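Side-chain contacts in methyltransferase (Streptomyces avermitilis, PDB 3GIW), which is of unknown biological role but binds S-adenosyl-L-homocysteine and is probably an S-adenosylmethionine-dependent methyltransferase: residues A[34-39]-A[118-123]; A[42-47]-A[218-223]. One frame throughout, in Å; residues are numbered along the deposited sequence. Where two conformers were deposited one is given.

Contact 1: residues A[34-39]-A[118-123]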
# COMPACT_ATOMS: atom_id res chain seq x y z
N GLY A 34 -11.15 5.01 11.26
CA GLY A 34 -10.24 5.95 11.92
C GLY A 34 -10.86 7.32 12.07
O GLY A 34 -12.04 7.55 11.74
N LYS A 35 -10.07 8.26 12.60
CA LYS A 35 -10.55 9.63 12.86
C LYS A 35 -9.88 10.73 12.02
O LYS A 35 -10.24 11.92 12.13
CB LYS A 35 -10.45 9.97 14.36
CG LYS A 35 -9.17 9.68 15.04
CD LYS A 35 -8.14 10.76 14.79
CE LYS A 35 -6.88 10.58 15.68
NZ LYS A 35 -5.77 11.50 15.26
N ASP A 36 -8.89 10.36 11.20
CA ASP A 36 -8.04 11.33 10.54
C ASP A 36 -8.61 11.74 9.16
O ASP A 36 -8.07 11.39 8.09
CB ASP A 36 -6.57 10.85 10.50
CG ASP A 36 -5.96 10.80 11.89
OD1 ASP A 36 -5.90 11.91 12.48
OD2 ASP A 36 -5.62 9.71 12.41
N TYR A 37 -9.74 12.45 9.19
CA TYR A 37 -10.47 12.81 7.98
C TYR A 37 -11.28 14.09 8.28
O TYR A 37 -11.49 14.42 9.45
CB TYR A 37 -11.40 11.63 7.54
CG TYR A 37 -12.56 11.37 8.47
CD1 TYR A 37 -13.75 12.09 8.35
CD2 TYR A 37 -12.46 10.45 9.52
CE1 TYR A 37 -14.82 11.90 9.21
CE2 TYR A 37 -13.51 10.29 10.41
CZ TYR A 37 -14.70 11.00 10.23
OH TYR A 37 -15.74 10.83 11.14
N TYR A 38 -11.78 14.72 7.22
CA TYR A 38 -12.56 15.94 7.29
C TYR A 38 -13.90 15.73 6.59
O TYR A 38 -14.09 14.71 5.91
CB TYR A 38 -11.74 17.08 6.66
CG TYR A 38 -10.49 17.36 7.46
CD1 TYR A 38 -10.56 18.07 8.65
CD2 TYR A 38 -9.25 16.89 7.07
CE1 TYR A 38 -9.43 18.30 9.42
CE2 TYR A 38 -8.11 17.13 7.84
CZ TYR A 38 -8.21 17.85 9.00
OH TYR A 38 -7.10 18.09 9.79
N PRO A 39 -14.85 16.65 6.77
CA PRO A 39 -16.15 16.48 6.12
C PRO A 39 -16.10 16.16 4.62
O PRO A 39 -16.92 15.35 4.15
CB PRO A 39 -16.85 17.83 6.40
CG PRO A 39 -16.23 18.30 7.67
CD PRO A 39 -14.80 17.86 7.62
N LEU A 118 2.58 13.63 7.50
CA LEU A 118 3.65 14.27 8.25
C LEU A 118 3.15 14.70 9.65
O LEU A 118 3.83 14.47 10.63
CB LEU A 118 4.21 15.48 7.48
CG LEU A 118 5.38 16.19 8.18
CD1 LEU A 118 6.59 15.26 8.42
CD2 LEU A 118 5.78 17.44 7.40
N THR A 119 1.95 15.28 9.73
CA THR A 119 1.43 15.70 11.04
C THR A 119 1.21 14.56 12.02
O THR A 119 1.17 14.79 13.24
CB THR A 119 0.11 16.51 10.94
OG1 THR A 119 -1.00 15.65 10.66
CG2 THR A 119 0.24 17.62 9.88
N LEU A 120 1.05 13.35 11.49
CA LEU A 120 0.79 12.13 12.25
C LEU A 120 2.03 11.23 12.35
O LEU A 120 1.93 10.08 12.74
CB LEU A 120 -0.38 11.37 11.61
CG LEU A 120 -1.70 12.13 11.65
CD1 LEU A 120 -2.71 11.56 10.66
CD2 LEU A 120 -2.26 12.08 13.04
N SER A 121 3.19 11.77 12.00
CA SER A 121 4.36 10.91 11.83
C SER A 121 5.00 10.42 13.15
O SER A 121 5.77 9.50 13.11
CB SER A 121 5.40 11.53 10.89
OG SER A 121 5.89 12.72 11.40
N GLN A 122 4.67 11.00 14.32
CA GLN A 122 5.26 10.46 15.57
C GLN A 122 5.07 8.92 15.75
O GLN A 122 6.00 8.22 16.17
CB GLN A 122 4.70 11.21 16.80
CG GLN A 122 5.38 10.84 18.10
CD GLN A 122 4.86 9.56 18.76
OE1 GLN A 122 3.72 9.13 18.54
NE2 GLN A 122 5.70 8.97 19.61
N GLY A 123 3.87 8.42 15.49
CA GLY A 123 3.62 6.97 15.60
C GLY A 123 4.43 6.10 14.66
O GLY A 123 4.79 4.97 14.99
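The carboxylate of Asp36 has the two methyl groups of Leu120 over one face. CD1 sits above the middle of the group, with Leu120 CD1 3.6 Å from Asp36 CG. CD2 lies nearer one oxygen, at 3.7 Å from Asp36 OD1. Lys35 NZ forms a salt bridge to Asp36 OD1 at 2.8 Å. It meets that oxygen on its syn side, 18° out of the carboxylate plane and away from Leu120. The lysine chain bends at chi2 (81°), which brings its amine round to Asp36 OD1. Leu120 CD2 stays 4.2 Å from Lys35 NZ, so the leucine borders the ion pair without bonding to it. The Tyr37 ring has Gly34 O at its edge, in plane, and packs edge-to-face with Tyr30.

Asp36 is the centre of an inverse gamma turn, closed by a weak bond from Tyr37 N to Lys35 O. Its own backbone N bonds to Asp29. In this Rossmann-type methyltransferase fold, the loop between helices 24-31 and 39-51 thus meets the turn after helix 115-119. That helix follows strand 107-112, which ends at Asp112, a residue that binds S-adenosyl-L-homocysteine. Within the turn, Leu118 O accepts from both Ser121 N and Ser121 OG, the hydroxyl lying in the carbonyl plane at 2.8 Å from Leu118 O.

Contact 2: residues A[42-47]-A[218-223]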
# COMPACT_ATOMS: atom_id res chain seq x y z
N LYS A 42 -15.55 12.37 4.35
CA LYS A 42 -16.79 11.65 4.69
C LYS A 42 -17.82 11.71 3.55
O LYS A 42 -18.47 10.72 3.22
CB LYS A 42 -17.40 12.24 5.97
CG LYS A 42 -18.76 11.67 6.31
CD LYS A 42 -19.17 12.15 7.70
CE LYS A 42 -20.27 11.32 8.29
NZ LYS A 42 -21.43 11.13 7.42
N GLU A 43 -17.98 12.88 2.94
CA GLU A 43 -18.97 13.03 1.87
C GLU A 43 -18.60 12.13 0.69
O GLU A 43 -19.47 11.47 0.10
CB GLU A 43 -19.04 14.48 1.42
CG GLU A 43 -20.11 14.81 0.36
CD GLU A 43 -19.69 14.55 -1.09
OE1 GLU A 43 -18.48 14.52 -1.40
OE2 GLU A 43 -20.59 14.40 -1.94
N ALA A 44 -17.32 12.12 0.33
CA ALA A 44 -16.81 11.23 -0.72
C ALA A 44 -17.03 9.76 -0.36
O ALA A 44 -17.59 9.00 -1.17
CB ALA A 44 -15.33 11.53 -0.99
N GLY A 45 -16.59 9.34 0.83
CA GLY A 45 -16.74 7.94 1.23
C GLY A 45 -18.19 7.49 1.25
O GLY A 45 -18.50 6.37 0.85
N ASP A 46 -19.07 8.35 1.77
CA ASP A 46 -20.50 8.03 1.82
C ASP A 46 -21.10 7.92 0.41
O ASP A 46 -21.88 7.00 0.16
CB ASP A 46 -21.25 9.06 2.67
CG ASP A 46 -20.97 8.93 4.15
OD1 ASP A 46 -20.37 7.94 4.59
OD2 ASP A 46 -21.41 9.85 4.89
N ALA A 47 -20.73 8.80 -0.50
CA ALA A 47 -21.19 8.71 -1.90
C ALA A 47 -20.70 7.41 -2.54
O ALA A 47 -21.42 6.76 -3.30
CB ALA A 47 -20.72 9.92 -2.73
N ALA A 218 -12.56 10.21 -9.77
CA ALA A 218 -12.20 11.13 -10.87
C ALA A 218 -12.95 12.46 -10.75
O ALA A 218 -12.34 13.50 -10.99
CB ALA A 218 -12.45 10.49 -12.23
N ALA A 219 -14.22 12.43 -10.32
CA ALA A 219 -15.01 13.66 -10.18
C ALA A 219 -14.48 14.57 -9.09
O ALA A 219 -14.73 15.80 -9.09
CB ALA A 219 -16.46 13.30 -9.91
N ARG A 220 -13.72 14.00 -8.18
CA ARG A 220 -13.08 14.71 -7.06
C ARG A 220 -11.56 14.84 -7.25
O ARG A 220 -10.81 14.95 -6.28
CB ARG A 220 -13.44 13.99 -5.75
CG ARG A 220 -14.91 14.10 -5.38
CD ARG A 220 -15.23 13.20 -4.19
NE ARG A 220 -16.64 13.29 -3.82
CZ ARG A 220 -17.64 12.68 -4.45
NH1 ARG A 220 -17.43 11.97 -5.55
NH2 ARG A 220 -18.89 12.84 -4.03
N ASN A 221 -11.13 14.84 -8.52
CA ASN A 221 -9.73 15.12 -8.88
C ASN A 221 -8.73 14.05 -8.42
O ASN A 221 -7.56 14.35 -8.19
CB ASN A 221 -9.33 16.51 -8.34
CG ASN A 221 -8.11 17.10 -9.04
OD1 ASN A 221 -7.96 16.99 -10.25
ND2 ASN A 221 -7.24 17.73 -8.26
N MSE A 222 -9.19 12.80 -8.33
CA MSE A 222 -8.33 11.67 -8.00
C MSE A 222 -8.56 10.56 -9.02
O MSE A 222 -9.01 9.47 -8.66
CB MSE A 222 -8.65 11.13 -6.59
CG MSE A 222 -8.42 12.13 -5.48
SE MSE A 222 -9.09 11.56 -3.74
CE MSE A 222 -11.04 11.88 -4.18
N PRO A 223 -8.18 10.81 -10.29
CA PRO A 223 -8.49 9.76 -11.27
C PRO A 223 -7.72 8.46 -11.00
O PRO A 223 -6.59 8.47 -10.46
CB PRO A 223 -8.07 10.39 -12.60
CG PRO A 223 -7.03 11.39 -12.24
CD PRO A 223 -7.47 11.95 -10.89
O HOH W 1 -16.04 15.33 -1.29
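Arg220 presents its NE and NH2 flank to the carboxylate of Glu43. Two N-H groups face it, one from NE and one from NH2. Arg220 NE is 3.3 Å from Glu43 OE1. The N-H of NH2 is shared between the two oxygens, with Arg220 NH2 3.1 Å from Glu43 OE1 and also 3.1 Å from Glu43 OE2. All three bonds are moderately bent. Both oxygens lie close to the guanidinium plane and are met on their syn side. The two flat groups are 26° apart. Water 1 donates to Glu43 OE1 at 2.6 Å and makes a weak bond with Arg220 NE.

The guanidinium also rests on the helix itself. Ala44 CA lies over one face, and Ala44 CB is 3.6 Å from both Arg220 CD and NE. Ala47 CB approaches obliquely, 3.7 Å from Arg220 NH2. A straight run of the arginine chain carries the guanidinium across, while Glu43 bends at chi2 (-85°) to turn its carboxylate toward the arginine. The remaining nitrogen, NH1, forms a salt bridge with Glu216. A leucine in place of Arg220 would probably leave Glu43 and Glu216 without their shared positive partner and Ala44 without the flat group over it.

Further out, Ala44 and Met222, present as selenomethionine, both pack on Ile27 of helix 24-31. Lys42 and Asp46 pair one turn apart on helix 39-51, and Asp46 also bonds to Tyr30 OH. On the other segment, Asn221 has positive phi and its N bonds to Ala218 O at 3.1 Å. It is the C-prime residue of a Schellman motif, which ends helix 207-219 just where Arg220 leaves for its partner.

Overall arrangement
Both contacts lie toward the outside of the chain. Contact 1 is a surface contact with no buried residue, while contact 2 is partly buried at Ala44. Their segments alternate along the chain; 34-39 leads into helix 39-51, which carries 42-47, and Tyr37 packs on Lys42. Their second segments differ, a turn beside strand 132-137 in contact 1 and the end of helix 207-219 in contact 2. Chemistry differs too. In contact 1 the ion pair stays within one segment and only van der Waals touching, of leucine methyls on the carboxylate, crosses. In contact 2 the ion pair itself joins the segments. Helix 24-31, which holds the ligand-binding Tyr28, adjoins both.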